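Local coordinates for hypothetical protein PH1136 (Pyrococcus horikoshii, PDB 1IXL) that is of unknown function but adopts a hot-dog fold of the thioesterase superfamily, and may hydrolyse acyl-CoA thioesters, at residues P80-K92 / V103-L115. Numbering follows the deposited sequence.
Sequences PVKVGDKLVAKAK and VEVKVYREEEVVL
With CG anti to the backbone N (chi1 177°) and a bend at chi3 (56°), Arg-109 carries its guanidinium to the carboxylate of Asp-85, whose CG is set anti to its own carbonyl carbon. Arg-109 NH1 serves two acceptors: it bonds Pro-80 O, lying in the guanidinium plane, at 3.0 Å, and makes a salt bridge to Asp-85 OD2 at 2.8 Å. The carboxylate and guanidinium planes stand 73° apart, and OD2 is met from above its plane, while Lys-82 N binds that oxygen from the opposite face, within the type II turn from Lys-82 to Asp-85, which Asp-85 N to Lys-82 O also closes. NE and NH2 grip Glu-112 side-on, water 1 links NH2 to Pro-80 O, and Val-114 CG1 lies over one guanidinium face. An alanine in place of Arg-109 would probably leave Asp-85 and Glu-112 without their shared cation and the 80-85 loop less firmly tied to the hairpin.

Further along, the extended Lys-90 crosses Tyr-108 at about a right angle, and Lys-90 NZ stands over the ring face, 4.9 Å from the Tyr-108 centroid, a cation-pi contact. Three antiparallel hydrogen-bonded pairs hold the backbones; Lys-90 N to Lys-106 O, at 2.9 Å, is almost straight. On the buried side Ala-91 CB meets Val-105 CG2 at 3.6 Å and Ala-89 CB meets Val-107 CG2 at 3.8 Å, where Ala-91 packs on Ala-58 and Ala-89 on Leu-54 of helix 48-63. The other face carries mostly charged or polar residues, with Val-88 and Tyr-108 among them. Strands 86-97 and 100-109 are thus neighbouring antiparallel strands of the sheet that wraps helix 48-63, as in the hot-dog fold.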
ATOM      1  N   PRO A  80       8.553  -0.264  14.964  1.00 24.23           N
ATOM      2  CA  PRO A  80       8.064  -1.642  14.961  1.00 23.12           C
ATOM      3  C   PRO A  80       6.550  -1.680  15.078  1.00 25.91           C
ATOM      4  O   PRO A  80       5.948  -0.824  15.717  1.00 27.81           O
ATOM      5  CB  PRO A  80       8.767  -2.258  16.172  1.00 24.10           C
ATOM      6  CG  PRO A  80       8.803  -1.080  17.156  1.00 24.47           C
ATOM      7  CD  PRO A  80       9.249   0.048  16.232  1.00 23.93           C
ATOM      8  N   VAL A  81       5.926  -2.670  14.449  1.00 25.32           N
ATOM      9  CA  VAL A  81       4.476  -2.795  14.496  1.00 23.85           C
ATOM     10  C   VAL A  81       4.149  -4.010  15.351  1.00 26.14           C
ATOM     11  O   VAL A  81       4.778  -5.061  15.222  1.00 24.59           O
ATOM     12  CB  VAL A  81       3.882  -2.970  13.056  1.00 23.83           C
ATOM     13  CG1 VAL A  81       2.399  -3.322  13.121  1.00 25.21           C
ATOM     14  CG2 VAL A  81       4.071  -1.687  12.269  1.00 24.00           C
ATOM     15  N   LYS A  82       3.166  -3.859  16.229  1.00 26.25           N
ATOM     16  CA  LYS A  82       2.777  -4.935  17.131  1.00 29.25           C
ATOM     17  C   LYS A  82       1.379  -5.443  16.804  1.00 24.32           C
ATOM     18  O   LYS A  82       0.520  -4.667  16.408  1.00 27.11           O
ATOM     19  CB  LYS A  82       2.861  -4.411  18.582  1.00 31.40           C
ATOM     20  CG  LYS A  82       1.714  -4.800  19.479  1.00 40.38           C
ATOM     21  CD  LYS A  82       1.797  -4.110  20.847  1.00 44.47           C
ATOM     22  CE  LYS A  82       2.896  -4.700  21.705  1.00 48.47           C
ATOM     23  NZ  LYS A  82       2.663  -6.149  21.991  1.00 51.64           N
ATOM     24  N   VAL A  83       1.146  -6.745  16.942  1.00 28.34           N
ATOM     25  CA  VAL A  83      -0.184  -7.298  16.656  1.00 30.14           C
ATOM     26  C   VAL A  83      -1.216  -6.494  17.426  1.00 31.83           C
ATOM     27  O   VAL A  83      -1.024  -6.214  18.606  1.00 31.34           O
ATOM     28  CB  VAL A  83      -0.309  -8.773  17.085  1.00 32.48           C
ATOM     29  CG1 VAL A  83      -1.788  -9.173  17.157  1.00 32.56           C
ATOM     30  CG2 VAL A  83       0.426  -9.664  16.096  1.00 35.26           C
ATOM     31  N   GLY A  84      -2.304  -6.124  16.758  1.00 32.42           N
ATOM     32  CA  GLY A  84      -3.317  -5.315  17.408  1.00 32.43           C
ATOM     33  C   GLY A  84      -3.261  -3.880  16.910  1.00 33.35           C
ATOM     34  O   GLY A  84      -4.228  -3.133  17.062  1.00 33.25           O
ATOM     35  N   ASP A  85      -2.127  -3.477  16.339  1.00 29.94           N
ATOM     36  CA  ASP A  85      -2.008  -2.129  15.792  1.00 27.64           C
ATOM     37  C   ASP A  85      -2.916  -2.047  14.569  1.00 27.01           C
ATOM     38  O   ASP A  85      -3.085  -3.023  13.844  1.00 26.53           O
ATOM     39  CB  ASP A  85      -0.563  -1.816  15.334  1.00 27.86           C
ATOM     40  CG  ASP A  85       0.411  -1.631  16.485  1.00 28.44           C
ATOM     41  OD1 ASP A  85      -0.019  -1.601  17.665  1.00 27.56           O
ATOM     42  OD2 ASP A  85       1.619  -1.496  16.203  1.00 25.61           O
ATOM     43  N   LYS A  86      -3.516  -0.884  14.363  1.00 26.09           N
ATOM     44  CA  LYS A  86      -4.354  -0.641  13.205  1.00 29.58           C
ATOM     45  C   LYS A  86      -3.474   0.302  12.395  1.00 27.51           C
ATOM     46  O   LYS A  86      -3.004   1.327  12.923  1.00 28.44           O
ATOM     47  CB  LYS A  86      -5.643   0.080  13.590  1.00 31.78           C
ATOM     48  CG  LYS A  86      -6.493   0.478  12.388  1.00 39.45           C
ATOM     49  CD  LYS A  86      -7.405   1.643  12.726  1.00 42.78           C
ATOM     50  CE  LYS A  86      -7.786   2.416  11.482  1.00 42.40           C
ATOM     51  NZ  LYS A  86      -8.389   1.498  10.483  1.00 46.89           N
ATOM     52  N   LEU A  87      -3.240  -0.039  11.136  1.00 23.93           N
ATOM     53  CA  LEU A  87      -2.380   0.769  10.277  1.00 23.28           C
ATOM     54  C   LEU A  87      -3.131   1.402   9.117  1.00 24.34           C
ATOM     55  O   LEU A  87      -4.087   0.822   8.616  1.00 23.26           O
ATOM     56  CB  LEU A  87      -1.256  -0.097   9.690  1.00 24.82           C
ATOM     57  CG  LEU A  87      -0.428  -0.974  10.644  1.00 25.39           C
ATOM     58  CD1 LEU A  87       0.601  -1.793   9.824  1.00 28.04           C
ATOM     59  CD2 LEU A  87       0.292  -0.099  11.680  1.00 23.53           C
ATOM     60  N   VAL A  88      -2.691   2.589   8.706  1.00 20.95           N
ATOM     61  CA  VAL A  88      -3.289   3.265   7.559  1.00 22.87           C
ATOM     62  C   VAL A  88      -2.180   3.732   6.606  1.00 21.05           C
ATOM     63  O   VAL A  88      -1.326   4.523   6.971  1.00 22.76           O
ATOM     64  CB  VAL A  88      -4.116   4.509   7.946  1.00 23.98           C
ATOM     65  CG1 VAL A  88      -4.695   5.158   6.670  1.00 25.23           C
ATOM     66  CG2 VAL A  88      -5.235   4.131   8.906  1.00 24.46           C
ATOM     67  N   ALA A  89      -2.208   3.236   5.380  1.00 22.74           N
ATOM     68  CA  ALA A  89      -1.224   3.637   4.395  1.00 21.76           C
ATOM     69  C   ALA A  89      -1.829   4.749   3.530  1.00 22.72           C
ATOM     70  O   ALA A  89      -2.958   4.619   3.067  1.00 23.53           O
ATOM     71  CB  ALA A  89      -0.854   2.437   3.534  1.00 20.74           C
ATOM     72  N   LYS A  90      -1.076   5.835   3.348  1.00 23.19           N
ATOM     73  CA  LYS A  90      -1.476   6.967   2.521  1.00 23.40           C
ATOM     74  C   LYS A  90      -0.484   7.075   1.357  1.00 22.52           C
ATOM     75  O   LYS A  90       0.696   7.337   1.555  1.00 25.01           O
ATOM     76  CB  LYS A  90      -1.507   8.248   3.367  1.00 25.37           C
ATOM     77  CG  LYS A  90      -2.511   8.112   4.528  1.00 26.52           C
ATOM     78  CD  LYS A  90      -2.709   9.388   5.337  1.00 28.62           C
ATOM     79  CE  LYS A  90      -3.528   9.061   6.595  1.00 28.96           C
ATOM     80  NZ  LYS A  90      -3.709  10.281   7.439  1.00 33.97           N
ATOM     81  N   ALA A  91      -0.989   6.861   0.144  1.00 22.13           N
ATOM     82  CA  ALA A  91      -0.180   6.858  -1.081  1.00 24.25           C
ATOM     83  C   ALA A  91      -0.515   7.987  -2.056  1.00 26.81           C
ATOM     84  O   ALA A  91      -1.675   8.201  -2.370  1.00 26.06           O
ATOM     85  CB  ALA A  91      -0.362   5.516  -1.790  1.00 19.61           C
ATOM     86  N   LYS A  92       0.501   8.705  -2.532  1.00 30.68           N
ATOM     87  CA  LYS A  92       0.268   9.788  -3.493  1.00 26.91           C
ATOM     88  C   LYS A  92       1.260   9.730  -4.655  1.00 25.39           C
ATOM     89  O   LYS A  92       2.445   9.495  -4.450  1.00 24.73           O
ATOM     90  CB  LYS A  92       0.376  11.158  -2.818  1.00 32.73           C
ATOM     91  CG  LYS A  92       0.143  12.323  -3.813  1.00 34.85           C
ATOM     92  CD  LYS A  92       0.040  13.672  -3.132  1.00 43.20           C
ATOM     93  CE  LYS A  92       1.347  14.109  -2.498  1.00 45.96           C
ATOM     94  NZ  LYS A  92       1.273  15.555  -2.082  1.00 50.00           N
ATOM     95  N   VAL A 103       5.328   6.791  -6.685  1.00 23.63           N
ATOM     96  CA  VAL A 103       4.344   7.015  -5.633  1.00 20.43           C
ATOM     97  C   VAL A 103       5.023   6.995  -4.277  1.00 22.94           C
ATOM     98  O   VAL A 103       5.808   6.100  -3.992  1.00 20.90           O
ATOM     99  CB  VAL A 103       3.289   5.907  -5.674  1.00 22.16           C
ATOM    100  CG1 VAL A 103       2.251   6.116  -4.584  1.00 22.92           C
ATOM    101  CG2 VAL A 103       2.646   5.877  -7.064  1.00 26.99           C
ATOM    102  N   GLU A 104       4.741   7.992  -3.453  1.00 22.11           N
ATOM    103  CA  GLU A 104       5.326   8.020  -2.126  1.00 24.05           C
ATOM    104  C   GLU A 104       4.255   7.444  -1.208  1.00 23.96           C
ATOM    105  O   GLU A 104       3.066   7.724  -1.377  1.00 22.23           O
ATOM    106  CB  GLU A 104       5.663   9.455  -1.708  1.00 25.88           C
ATOM    107  CG  GLU A 104       6.189   9.560  -0.280  1.00 36.09           C
ATOM    108  CD  GLU A 104       6.718  10.943   0.048  1.00 44.83           C
ATOM    109  OE1 GLU A 104       6.004  11.932  -0.248  1.00 47.52           O
ATOM    110  OE2 GLU A 104       7.841  11.038   0.601  1.00 44.12           O
ATOM    111  N   VAL A 105       4.656   6.614  -0.257  1.00 22.11           N
ATOM    112  CA  VAL A 105       3.682   6.038   0.655  1.00 21.37           C
ATOM    113  C   VAL A 105       4.216   6.132   2.075  1.00 24.17           C
ATOM    114  O   VAL A 105       5.409   5.933   2.331  1.00 24.72           O
ATOM    115  CB  VAL A 105       3.402   4.527   0.354  1.00 21.53           C
ATOM    116  CG1 VAL A 105       2.349   4.009   1.300  1.00 20.92           C
ATOM    117  CG2 VAL A 105       2.937   4.327  -1.081  1.00 22.75           C
ATOM    118  N   LYS A 106       3.328   6.460   2.995  1.00 23.15           N
ATOM    119  CA  LYS A 106       3.696   6.529   4.391  1.00 28.68           C
ATOM    120  C   LYS A 106       2.628   5.721   5.096  1.00 27.82           C
ATOM    121  O   LYS A 106       1.439   5.865   4.800  1.00 26.69           O
ATOM    122  CB  LYS A 106       3.705   7.985   4.888  1.00 26.85           C
ATOM    123  CG  LYS A 106       5.002   8.709   4.568  1.00 33.88           C
ATOM    124  CD  LYS A 106       5.194   9.928   5.451  1.00 40.67           C
ATOM    125  CE  LYS A 106       4.931  11.208   4.698  1.00 43.28           C
ATOM    126  NZ  LYS A 106       5.944  11.365   3.620  1.00 47.43           N
ATOM    127  N   VAL A 107       3.051   4.828   5.983  1.00 26.12           N
ATOM    128  CA  VAL A 107       2.091   4.029   6.711  1.00 24.33           C
ATOM    129  C   VAL A 107       2.071   4.568   8.136  1.00 25.96           C
ATOM    130  O   VAL A 107       3.127   4.718   8.749  1.00 25.86           O
ATOM    131  CB  VAL A 107       2.478   2.552   6.718  1.00 24.34           C
ATOM    132  CG1 VAL A 107       1.446   1.753   7.521  1.00 23.36           C
ATOM    133  CG2 VAL A 107       2.555   2.031   5.266  1.00 21.05           C
ATOM    134  N   TYR A 108       0.869   4.858   8.638  1.00 26.71           N
ATOM    135  CA  TYR A 108       0.687   5.415   9.986  1.00 27.29           C
ATOM    136  C   TYR A 108      -0.012   4.506  10.979  1.00 28.11           C
ATOM    137  O   TYR A 108      -0.811   3.642  10.608  1.00 25.01           O
ATOM    138  CB  TYR A 108      -0.168   6.700   9.929  1.00 29.47           C
ATOM    139  CG  TYR A 108       0.376   7.814   9.055  1.00 31.98           C
ATOM    140  CD1 TYR A 108       0.226   7.780   7.663  1.00 31.55           C
ATOM    141  CD2 TYR A 108       1.079   8.876   9.616  1.00 32.26           C
ATOM    142  CE1 TYR A 108       0.777   8.781   6.851  1.00 32.54           C
ATOM    143  CE2 TYR A 108       1.627   9.881   8.824  1.00 34.01           C
ATOM    144  CZ  TYR A 108       1.478   9.830   7.442  1.00 32.85           C
ATOM    145  OH  TYR A 108       2.044  10.819   6.661  1.00 32.86           O
ATOM    146  N   ARG A 109       0.289   4.720  12.255  1.00 27.81           N
ATOM    147  CA  ARG A 109      -0.402   4.021  13.339  1.00 29.34           C
ATOM    148  C   ARG A 109      -0.814   5.288  14.083  1.00 32.85           C
ATOM    149  O   ARG A 109      -0.008   5.894  14.775  1.00 30.28           O
ATOM    150  CB  ARG A 109       0.548   3.179  14.188  1.00 30.44           C
ATOM    151  CG  ARG A 109      -0.155   2.512  15.375  1.00 30.72           C
ATOM    152  CD  ARG A 109       0.822   1.632  16.105  1.00 24.85           C
ATOM    153  NE  ARG A 109       1.984   2.402  16.511  1.00 26.57           N
ATOM    154  CZ  ARG A 109       3.209   1.897  16.594  1.00 29.89           C
ATOM    155  NH1 ARG A 109       3.413   0.621  16.293  1.00 28.10           N
ATOM    156  NH2 ARG A 109       4.225   2.664  16.966  1.00 28.95           N
ATOM    157  N   GLU A 110      -2.059   5.708  13.875  1.00 35.49           N
ATOM    158  CA  GLU A 110      -2.554   6.958  14.433  1.00 38.64           C
ATOM    159  C   GLU A 110      -1.676   8.052  13.810  1.00 37.81           C
ATOM    160  O   GLU A 110      -1.687   8.206  12.584  1.00 38.35           O
ATOM    161  CB  GLU A 110      -2.485   6.933  15.959  1.00 42.69           C
ATOM    162  CG  GLU A 110      -3.302   5.768  16.526  1.00 48.67           C
ATOM    163  CD  GLU A 110      -3.483   5.833  18.018  1.00 55.05           C
ATOM    164  OE1 GLU A 110      -2.468   5.920  18.740  1.00 60.77           O
ATOM    165  OE2 GLU A 110      -4.649   5.790  18.476  1.00 60.47           O
ATOM    166  N   GLU A 111      -0.899   8.787  14.599  1.00 36.70           N
ATOM    167  CA  GLU A 111      -0.070   9.847  14.003  1.00 36.52           C
ATOM    168  C   GLU A 111       1.373   9.462  13.706  1.00 32.54           C
ATOM    169  O   GLU A 111       2.088  10.190  13.024  1.00 30.83           O
ATOM    170  CB  GLU A 111      -0.058  11.095  14.901  1.00 41.55           C
ATOM    171  CG  GLU A 111      -1.392  11.806  15.023  1.00 49.33           C
ATOM    172  CD  GLU A 111      -1.960  12.192  13.677  1.00 55.19           C
ATOM    173  OE1 GLU A 111      -2.400  11.281  12.936  1.00 60.58           O
ATOM    174  OE2 GLU A 111      -1.960  13.404  13.356  1.00 59.34           O
ATOM    175  N   GLU A 112       1.804   8.319  14.218  1.00 31.86           N
ATOM    176  CA  GLU A 112       3.176   7.880  14.014  1.00 30.55           C
ATOM    177  C   GLU A 112       3.412   7.207  12.664  1.00 28.76           C
ATOM    178  O   GLU A 112       2.588   6.431  12.193  1.00 29.23           O
ATOM    179  CB  GLU A 112       3.573   6.872  15.084  1.00 32.61           C
ATOM    180  CG  GLU A 112       3.128   7.184  16.492  1.00 35.07           C
ATOM    181  CD  GLU A 112       3.174   5.939  17.364  1.00 37.04           C
ATOM    182  OE1 GLU A 112       2.092   5.429  17.749  1.00 41.05           O
ATOM    183  OE2 GLU A 112       4.289   5.458  17.646  1.00 37.66           O
ATOM    184  N   VAL A 113       4.556   7.499  12.063  1.00 27.24           N
ATOM    185  CA  VAL A 113       4.935   6.862  10.812  1.00 27.48           C
ATOM    186  C   VAL A 113       5.669   5.562  11.180  1.00 26.46           C
ATOM    187  O   VAL A 113       6.592   5.583  12.004  1.00 24.99           O
ATOM    188  CB  VAL A 113       5.865   7.779   9.992  1.00 28.14           C
ATOM    189  CG1 VAL A 113       6.423   7.028   8.790  1.00 31.01           C
ATOM    190  CG2 VAL A 113       5.072   9.019   9.518  1.00 30.45           C
ATOM    191  N   VAL A 114       5.239   4.432  10.612  1.00 23.21           N
ATOM    192  CA  VAL A 114       5.895   3.154  10.878  1.00 22.08           C
ATOM    193  C   VAL A 114       6.659   2.689   9.632  1.00 26.01           C
ATOM    194  O   VAL A 114       7.530   1.830   9.715  1.00 24.06           O
ATOM    195  CB  VAL A 114       4.879   2.047  11.317  1.00 23.69           C
ATOM    196  CG1 VAL A 114       4.149   2.491  12.585  1.00 27.19           C
ATOM    197  CG2 VAL A 114       3.870   1.748  10.195  1.00 24.21           C
ATOM    198  N   LEU A 115       6.308   3.246   8.471  1.00 23.27           N
ATOM    199  CA  LEU A 115       7.005   2.918   7.233  1.00 24.54           C
ATOM    200  C   LEU A 115       6.913   4.079   6.251  1.00 23.38           C
ATOM    201  O   LEU A 115       5.891   4.746   6.180  1.00 26.09           O
ATOM    202  CB  LEU A 115       6.407   1.658   6.566  1.00 21.20           C
ATOM    203  CG  LEU A 115       7.058   1.278   5.208  1.00 22.13           C
ATOM    204  CD1 LEU A 115       7.014  -0.237   5.031  1.00 24.50           C
ATOM    205  CD2 LEU A 115       6.347   1.981   4.021  1.00 20.46           C
TER
HETATM  206  O   HOH W   1       6.542   1.476  17.707  1.00 37.25           O
HETATM  207  O   HOH W   2      -3.763   3.953  12.575  1.00 40.42           O
HETATM  208  O   HOH W   3      -2.516   9.876  10.243  1.00 56.79           O